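Local coordinates for protein Cfl (Pectobacterium brasiliense, PDB 7A9J) that is probably an ATP-dependent acyl-CoA synthetase-like ligase that activates carboxylic acids such as coronafacic acid through an adenylate, and holds an indenone carboxylic acid in its pocket, at residues 47-50 with 51-54. The protein carries 1 engineered substitution. Sequence-based numbering, arbitrary orientation.
Sequences NISF and YNLL
S49 and N52 meet where strand 47-49 gives way to helix 50-66, a worked example of a side chain supplying an acceptor to a backbone N-H of a helix's first turn. The hydroxyl OG of S49 accepts from the backbone N of N52 at 3.0 Å, nearly straight at 165°. The torsion responsible sets OG between the backbone N and the carbonyl carbon (chi1 65°), which brings it within bonding distance of that N-H. Two i to i+4 backbone bonds open the helix: S49 O takes the N-H of L53 at 2.8 Å, and F50 O takes that of L54 at 2.9 Å.

A water closes a second link, accepting from S49 N at 3.0 Å and from the amide ND2 of N52 at 2.9 Å, which ties the side chain of N52 back to the strand end.

Apolar contact comes from I48. With CG1 anti to its own backbone N (chi1 -171°), its extended CG1-CD1 branch reaches the first helical turn: CG1 lies 3.8 Å from N52 CB, and CD1 4.0 Å from L53 CB. L53 and I48 also both pack on V41 of strand 39-42, while F28 of helix 24-34 touches F50 and L53. This is a serine N-cap at a strand-to-helix junction, joining a beta hairpin to a helix within the AMP-binding region.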
# COMPACT_ATOMS: atom_id res chain seq x y z
N ASN A 47 16.52 11.92 15.19
CA ASN A 47 16.08 12.75 14.09
C ASN A 47 17.28 13.14 13.25
O ASN A 47 18.45 13.11 13.71
CB ASN A 47 15.36 13.98 14.59
CG ASN A 47 16.32 14.94 15.31
OD1 ASN A 47 16.87 15.84 14.68
ND2 ASN A 47 16.57 14.68 16.59
N ILE A 48 16.99 13.56 12.04
CA ILE A 48 18.04 14.01 11.15
C ILE A 48 17.49 15.17 10.32
O ILE A 48 16.36 15.10 9.82
CB ILE A 48 18.57 12.85 10.29
CG1 ILE A 48 19.83 13.27 9.49
CG2 ILE A 48 17.47 12.24 9.34
CD1 ILE A 48 20.54 12.12 8.86
N SER A 49 18.27 16.24 10.21
CA SER A 49 17.84 17.36 9.38
C SER A 49 17.97 17.04 7.90
O SER A 49 18.71 16.14 7.49
CB SER A 49 18.70 18.62 9.70
OG SER A 49 20.06 18.38 9.32
N PHE A 50 17.32 17.87 7.08
CA PHE A 50 17.53 17.74 5.63
C PHE A 50 19.02 17.83 5.24
O PHE A 50 19.52 17.02 4.45
CB PHE A 50 16.74 18.83 4.89
CG PHE A 50 15.30 18.47 4.64
CD1 PHE A 50 14.99 17.70 3.53
CD2 PHE A 50 14.27 18.89 5.51
CE1 PHE A 50 13.64 17.32 3.22
CE2 PHE A 50 12.90 18.49 5.20
CZ PHE A 50 12.63 17.74 4.07
N TYR A 51 19.72 18.81 5.82
CA TYR A 51 21.12 19.00 5.45
C TYR A 51 21.92 17.78 5.84
O TYR A 51 22.70 17.26 5.03
CB TYR A 51 21.69 20.25 6.08
CG TYR A 51 23.11 20.55 5.62
CD1 TYR A 51 23.34 21.20 4.41
CD2 TYR A 51 24.18 20.10 6.32
CE1 TYR A 51 24.61 21.48 3.98
CE2 TYR A 51 25.50 20.44 5.91
CZ TYR A 51 25.68 21.06 4.72
OH TYR A 51 26.97 21.33 4.27
N ASN A 52 21.74 17.30 7.07
CA ASN A 52 22.53 16.13 7.49
C ASN A 52 22.15 14.85 6.75
O ASN A 52 23.01 13.96 6.58
CB ASN A 52 22.44 15.98 9.01
CG ASN A 52 23.37 17.07 9.74
OD1 ASN A 52 24.48 17.39 9.24
ND2 ASN A 52 22.90 17.67 10.85
N LEU A 53 20.88 14.70 6.35
CA LEU A 53 20.52 13.57 5.51
C LEU A 53 21.21 13.67 4.16
O LEU A 53 21.73 12.66 3.67
CB LEU A 53 18.99 13.48 5.38
CG LEU A 53 18.44 12.45 4.42
CD1 LEU A 53 18.94 11.09 4.85
CD2 LEU A 53 16.86 12.51 4.48
N LEU A 54 21.26 14.86 3.55
CA LEU A 54 22.05 15.02 2.32
C LEU A 54 23.52 14.66 2.54
O LEU A 54 24.13 13.99 1.70
CB LEU A 54 21.91 16.45 1.77
CG LEU A 54 22.79 16.82 0.57
CD1 LEU A 54 22.38 15.97 -0.70
CD2 LEU A 54 22.70 18.30 0.28
O HOH W 1 20.63 16.27 12.07